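PDB 6IUH: ARF GTPase-activating protein GIT1 from Rattus norvegicus, which probably acts as a GTPase-activating protein for ARF GTPases and, through this C-terminal helical domain, binds partner proteins such as the focal-adhesion adaptor paxillin. Local coordinates for residues Glu14-Lys19 / Ser58-Arg63; Arg70-Leu75 / Ala119-Thr124. All blocks are in the same frame, centred on the assembly; numbering follows the deposited sequence. Where two conformers were deposited one is given.

Contact 1 (Glu14-Lys19 / Ser58-Arg63)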
loop_
_atom_site.group_PDB
_atom_site.type_symbol
_atom_site.label_atom_id
_atom_site.label_comp_id
_atom_site.label_asym_id
_atom_site.label_seq_id
_atom_site.Cartn_x
_atom_site.Cartn_y
_atom_site.Cartn_z
ATOM N N GLU A 14 -12.197 7.000 -12.994
ATOM C CA GLU A 14 -11.513 6.049 -13.863
ATOM C C GLU A 14 -10.001 6.104 -13.661
ATOM O O GLU A 14 -9.340 5.068 -13.602
ATOM C CB GLU A 14 -11.855 6.309 -15.333
ATOM C CG GLU A 14 -13.274 5.915 -15.735
ATOM C CD GLU A 14 -14.325 6.903 -15.260
ATOM O OE1 GLU A 14 -13.950 7.990 -14.771
ATOM O OE2 GLU A 14 -15.530 6.591 -15.379
ATOM N N ASP A 15 -9.459 7.312 -13.552
ATOM C CA ASP A 15 -8.026 7.477 -13.338
ATOM C C ASP A 15 -7.607 6.965 -11.964
ATOM O O ASP A 15 -6.565 6.330 -11.828
ATOM C CB ASP A 15 -7.614 8.940 -13.497
ATOM C CG ASP A 15 -7.567 9.379 -14.948
ATOM O OD1 ASP A 15 -7.434 8.505 -15.832
ATOM O OD2 ASP A 15 -7.656 10.597 -15.207
ATOM N N VAL A 16 -8.419 7.239 -10.949
ATOM C CA VAL A 16 -8.105 6.790 -9.597
ATOM C C VAL A 16 -8.111 5.268 -9.522
ATOM O O VAL A 16 -7.233 4.668 -8.903
ATOM C CB VAL A 16 -9.093 7.365 -8.562
ATOM C CG1 VAL A 16 -8.793 6.821 -7.173
ATOM C CG2 VAL A 16 -9.017 8.874 -8.558
ATOM N N ILE A 17 -9.093 4.648 -10.171
ATOM C CA ILE A 17 -9.174 3.190 -10.217
ATOM C C ILE A 17 -7.938 2.585 -10.883
ATOM O O ILE A 17 -7.373 1.608 -10.385
ATOM C CB ILE A 17 -10.442 2.723 -10.960
ATOM C CG1 ILE A 17 -11.682 2.995 -10.106
ATOM C CG2 ILE A 17 -10.357 1.241 -11.298
ATOM C CD1 ILE A 17 -12.982 2.690 -10.807
ATOM N N LEU A 18 -7.512 3.175 -11.997
ATOM C CA LEU A 18 -6.339 2.689 -12.722
ATOM C C LEU A 18 -5.082 2.703 -11.855
ATOM O O LEU A 18 -4.348 1.716 -11.799
ATOM C CB LEU A 18 -6.103 3.519 -13.988
ATOM C CG LEU A 18 -7.082 3.298 -15.144
ATOM C CD1 LEU A 18 -6.729 4.183 -16.330
ATOM C CD2 LEU A 18 -7.107 1.832 -15.555
ATOM N N LYS A 19 -4.838 3.818 -11.174
ATOM C CA LYS A 19 -3.648 3.935 -10.339
ATOM C C LYS A 19 -3.769 3.079 -9.082
ATOM O O LYS A 19 -2.772 2.556 -8.584
ATOM C CB LYS A 19 -3.390 5.398 -9.972
ATOM C CG LYS A 19 -3.013 6.269 -11.165
ATOM C CD LYS A 19 -1.767 5.752 -11.864
ATOM C CE LYS A 19 -1.439 6.576 -13.099
ATOM N NZ LYS A 19 -2.502 6.479 -14.139
ATOM N N SER A 58 0.079 11.718 -7.486
ATOM C CA SER A 58 0.203 12.798 -8.461
ATOM C C SER A 58 -1.123 13.121 -9.155
ATOM O O SER A 58 -1.239 14.142 -9.829
ATOM C CB SER A 58 1.264 12.450 -9.508
ATOM O OG SER A 58 0.862 11.347 -10.301
ATOM N N LEU A 59 -2.116 12.250 -8.991
ATOM C CA LEU A 59 -3.448 12.495 -9.540
ATOM C C LEU A 59 -4.140 13.637 -8.812
ATOM O O LEU A 59 -5.043 14.284 -9.351
ATOM C CB LEU A 59 -4.315 11.239 -9.447
ATOM C CG LEU A 59 -3.984 10.049 -10.342
ATOM C CD1 LEU A 59 -5.015 8.958 -10.122
ATOM C CD2 LEU A 59 -3.945 10.472 -11.801
ATOM N N PHE A 60 -3.714 13.871 -7.577
ATOM C CA PHE A 60 -4.343 14.859 -6.713
ATOM C C PHE A 60 -3.529 16.151 -6.695
ATOM O O PHE A 60 -2.333 16.132 -6.983
ATOM C CB PHE A 60 -4.507 14.284 -5.303
ATOM C CG PHE A 60 -5.406 13.080 -5.247
ATOM C CD1 PHE A 60 -4.902 11.806 -5.469
ATOM C CD2 PHE A 60 -6.760 13.223 -4.985
ATOM C CE1 PHE A 60 -5.730 10.698 -5.422
ATOM C CE2 PHE A 60 -7.594 12.120 -4.938
ATOM C CZ PHE A 60 -7.077 10.854 -5.158
ATOM N N PRO A 61 -4.183 17.283 -6.381
ATOM C CA PRO A 61 -3.490 18.575 -6.350
ATOM C C PRO A 61 -2.302 18.565 -5.399
ATOM O O PRO A 61 -2.300 17.796 -4.437
ATOM C CB PRO A 61 -4.569 19.543 -5.856
ATOM C CG PRO A 61 -5.851 18.904 -6.246
ATOM C CD PRO A 61 -5.624 17.428 -6.107
ATOM N N LYS A 62 -1.305 19.399 -5.678
ATOM C CA LYS A 62 -0.141 19.519 -4.811
ATOM C C LYS A 62 -0.577 19.909 -3.403
ATOM O O LYS A 62 -0.027 19.425 -2.416
ATOM C CB LYS A 62 0.848 20.541 -5.380
ATOM C CG LYS A 62 1.637 20.027 -6.577
ATOM C CD LYS A 62 1.858 21.113 -7.622
ATOM C CE LYS A 62 2.545 22.336 -7.034
ATOM N NZ LYS A 62 2.755 23.396 -8.060
ATOM N N ARG A 63 -1.579 20.777 -3.324
ATOM C CA ARG A 63 -2.178 21.140 -2.047
ATOM C C ARG A 63 -3.683 20.901 -2.091
ATOM O O ARG A 63 -4.444 21.794 -2.452
ATOM C CB ARG A 63 -1.873 22.597 -1.706
ATOM C CG ARG A 63 -0.388 22.905 -1.670
ATOM C CD ARG A 63 -0.128 24.370 -1.373
ATOM N NE ARG A 63 -0.771 25.256 -2.339
ATOM C CZ ARG A 63 -0.227 25.619 -3.496
ATOM N NH1 ARG A 63 -0.884 26.432 -4.313
ATOM N NH2 ARG A 63 0.971 25.167 -3.839
#
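Leu59 lays its CD1 methyl against one turn of helix 13-35, at residues 15-19, and nearly all of this contact gathers round that methyl. On one side it meets the aliphatic part of Lys19, with Leu59 CD1 3.5 Å from Lys19 CG. Leu59 CD1 also lies 3.5 Å from Asp15 O, a van der Waals touch on an atom already taken up in the helix by the N-H of Lys19. Beyond these, Leu59 CD1 comes within 3.8 Å of Val16 CA, so the methyl rests on backbone as well as on side chains. What carries it there is the straight run of the leucine: CD1 is anti to CA (chi2 -177°), extending the side chain toward the helix.

Phe60 adds a second, looser touch. Its ring atom Phe60 CZ stands 4.4 Å from Val16 CG2, the methyl approaching obliquely. The lysine chain is bent at two of its torsions, and only its first carbons, CB and CG, pack on the leucine. No hydrogen bond joins the two segments.

Pro11, from the chain ahead of helix 13-35, packs on Val16, Leu59 and Phe60 alike. Glu55 and Met56 of helix 42-57 touch Lys19. The ring of Phe60 enters the bundle between helices 13-35, 67-87 and 101-128, meeting Val69, Leu73 and Thr126, while Leu59 stays at the margin against helix 13-35.

Contact 2 (Arg70-Leu75 / Ala119-Thr124)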
loop_
_atom_site.group_PDB
_atom_site.type_symbol
_atom_site.label_atom_id
_atom_site.label_comp_id
_atom_site.label_asym_id
_atom_site.label_seq_id
_atom_site.Cartn_x
_atom_site.Cartn_y
_atom_site.Cartn_z
ATOM N N ARG A 70 -6.160 15.159 2.143
ATOM C CA ARG A 70 -4.930 15.483 2.864
ATOM C C ARG A 70 -4.537 14.362 3.821
ATOM O O ARG A 70 -3.377 13.948 3.867
ATOM C CB ARG A 70 -5.084 16.791 3.645
ATOM C CG ARG A 70 -5.343 18.018 2.786
ATOM C CD ARG A 70 -5.526 19.256 3.652
ATOM N NE ARG A 70 -5.814 20.447 2.855
ATOM C CZ ARG A 70 -6.053 21.650 3.367
ATOM N NH1 ARG A 70 -6.040 21.829 4.681
ATOM N NH2 ARG A 70 -6.303 22.677 2.565
ATOM N N SER A 71 -5.515 13.874 4.578
ATOM C CA SER A 71 -5.282 12.819 5.560
ATOM C C SER A 71 -4.886 11.502 4.906
ATOM O O SER A 71 -3.935 10.846 5.334
ATOM C CB SER A 71 -6.529 12.606 6.425
ATOM O OG SER A 71 -6.326 11.569 7.368
ATOM N N SER A 72 -5.622 11.112 3.871
ATOM C CA SER A 72 -5.367 9.839 3.208
ATOM C C SER A 72 -4.043 9.854 2.444
ATOM O O SER A 72 -3.329 8.849 2.413
ATOM C CB SER A 72 -6.522 9.484 2.272
ATOM O OG SER A 72 -7.701 9.213 3.016
ATOM N N LEU A 73 -3.709 10.990 1.838
ATOM C CA LEU A 73 -2.428 11.105 1.145
ATOM C C LEU A 73 -1.275 11.014 2.130
ATOM O O LEU A 73 -0.227 10.450 1.819
ATOM C CB LEU A 73 -2.345 12.410 0.353
ATOM C CG LEU A 73 -3.101 12.412 -0.976
ATOM C CD1 LEU A 73 -2.950 13.751 -1.678
ATOM C CD2 LEU A 73 -2.615 11.276 -1.864
ATOM N N ARG A 74 -1.470 11.569 3.321
ATOM C CA ARG A 74 -0.451 11.509 4.358
ATOM C C ARG A 74 -0.182 10.061 4.755
ATOM O O ARG A 74 0.970 9.652 4.894
ATOM C CB ARG A 74 -0.870 12.325 5.580
ATOM C CG ARG A 74 0.219 12.461 6.630
ATOM C CD ARG A 74 -0.185 13.429 7.732
ATOM N NE ARG A 74 -0.550 14.741 7.205
ATOM C CZ ARG A 74 -1.786 15.228 7.204
ATOM N NH1 ARG A 74 -2.782 14.517 7.713
ATOM N NH2 ARG A 74 -2.026 16.432 6.702
ATOM N N LEU A 75 -1.248 9.286 4.926
ATOM C CA LEU A 75 -1.113 7.880 5.292
ATOM C C LEU A 75 -0.463 7.078 4.170
ATOM O O LEU A 75 0.435 6.268 4.410
ATOM C CB LEU A 75 -2.478 7.290 5.634
ATOM C CG LEU A 75 -2.489 5.826 6.065
ATOM C CD1 LEU A 75 -1.621 5.629 7.294
ATOM C CD2 LEU A 75 -3.922 5.383 6.334
ATOM N N ALA A 119 -5.259 3.918 0.013
ATOM C CA ALA A 119 -5.665 3.859 -1.388
ATOM C C ALA A 119 -7.175 3.690 -1.500
ATOM O O ALA A 119 -7.822 4.360 -2.306
ATOM C CB ALA A 119 -4.946 2.728 -2.107
ATOM N N LYS A 120 -7.724 2.797 -0.681
ATOM C CA LYS A 120 -9.166 2.578 -0.621
ATOM C C LYS A 120 -9.911 3.854 -0.228
ATOM O O LYS A 120 -10.945 4.183 -0.813
ATOM C CB LYS A 120 -9.502 1.461 0.372
ATOM C CG LYS A 120 -10.975 1.074 0.396
ATOM C CD LYS A 120 -11.283 0.149 1.564
ATOM C CE LYS A 120 -10.990 0.834 2.892
ATOM N NZ LYS A 120 -11.178 -0.083 4.051
ATOM N N GLN A 121 -9.386 4.564 0.765
ATOM C CA GLN A 121 -10.005 5.806 1.217
ATOM C C GLN A 121 -10.060 6.820 0.083
ATOM O O GLN A 121 -11.072 7.484 -0.116
ATOM C CB GLN A 121 -9.246 6.384 2.413
ATOM C CG GLN A 121 -9.386 5.561 3.684
ATOM C CD GLN A 121 -8.439 6.003 4.785
ATOM O OE1 GLN A 121 -7.670 6.948 4.622
ATOM N NE2 GLN A 121 -8.489 5.309 5.915
ATOM N N LEU A 122 -8.970 6.915 -0.670
ATOM C CA LEU A 122 -8.884 7.840 -1.795
ATOM C C LEU A 122 -9.868 7.481 -2.903
ATOM O O LEU A 122 -10.435 8.368 -3.547
ATOM C CB LEU A 122 -7.456 7.867 -2.343
ATOM C CG LEU A 122 -6.442 8.535 -1.414
ATOM C CD1 LEU A 122 -5.014 8.256 -1.877
ATOM C CD2 LEU A 122 -6.694 10.030 -1.340
ATOM N N VAL A 123 -10.062 6.183 -3.128
ATOM C CA VAL A 123 -11.055 5.719 -4.091
ATOM C C VAL A 123 -12.450 6.159 -3.661
ATOM O O VAL A 123 -13.232 6.664 -4.468
ATOM C CB VAL A 123 -11.032 4.184 -4.248
ATOM C CG1 VAL A 123 -12.230 3.710 -5.063
ATOM C CG2 VAL A 123 -9.737 3.736 -4.901
ATOM N N THR A 124 -12.746 5.969 -2.379
ATOM C CA THR A 124 -14.043 6.333 -1.818
ATOM C C THR A 124 -14.292 7.837 -1.907
ATOM O O THR A 124 -15.364 8.267 -2.329
ATOM C CB THR A 124 -14.158 5.891 -0.345
ATOM O OG1 THR A 124 -14.099 4.462 -0.269
ATOM C CG2 THR A 124 -15.469 6.370 0.258
#
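Ser72 and Leu122 face each other across the two helices: Ser72 CA and Leu122 CA, 6.4 Å apart, are the nearest CA pair between the segments, and Gln121 joins them from the flank. The serine side chain is short enough for Leu122 to come right up to it: Leu122 CD2 sits 3.7 Å from Ser72 CB. The hydroxyl points off toward the glutamine, and Ser72 OG lies 2.8 Å from Gln121 OE1, at hydrogen-bonding distance. Two oxygens, Gln121 OE1 and Pro68 O one turn earlier in the serine's own helix, are thus within reach of the one hydroxyl proton of buried Ser72, and which of them receives it is not settled.

Gln121 runs extended beyond CG (chi2 170°), which carries its amide outward; OE1 then eclipses CB (chi3 1°), turning the oxygen back to the serine. Along the way Gln121 CB passes 3.3 Å from Ser72 OG. The same OE1 has Leu75 CD2 as a looser neighbour.

The other branch of Leu122 serves Leu73. That side chain leaves its helix facing away from 119-124, yet Leu73 CD2 turns back to within 3.9 Å of Leu122 CD1, the two leucines lying at about a right angle. With its methyls divided in this way, Leu122 straddles two consecutive residues of helix 67-87.

The segments run antiparallel, 155° between directions, with axes 9.0 Å apart at closest, as suits adjacent helices of the four-helix, focal-adhesion-targeting (FAT)-homology bundle of the GIT1 C terminus. Ile125 continues the interface on Ser72, Met56 of helix 42-57 packs on Leu122, and Thr20 of helix 13-35 lies against Val123, while Lys120 and Thr124 hydrogen-bond to a chain of another protein.

From the N terminus, helix 13-35 leads into helix 42-57, and contact 1 closes that hairpin by bringing the loop 58-63 back onto the first helix. Only then does the chain enter helix 67-87; contact 2 closes the second excursion, where helix 101-128 returns alongside it. The two closures therefore follow in series, neither enclosing nor crossing the other. In space they touch, their centres about 11 Å apart on the same side of the chain's centre. Phe60 CZ packs 3.9 Å from Leu122 CD2, and Val16 CG1 lies 3.9 Å from Val123 CG2, joining the first hairpin to the second at one end of the bundle.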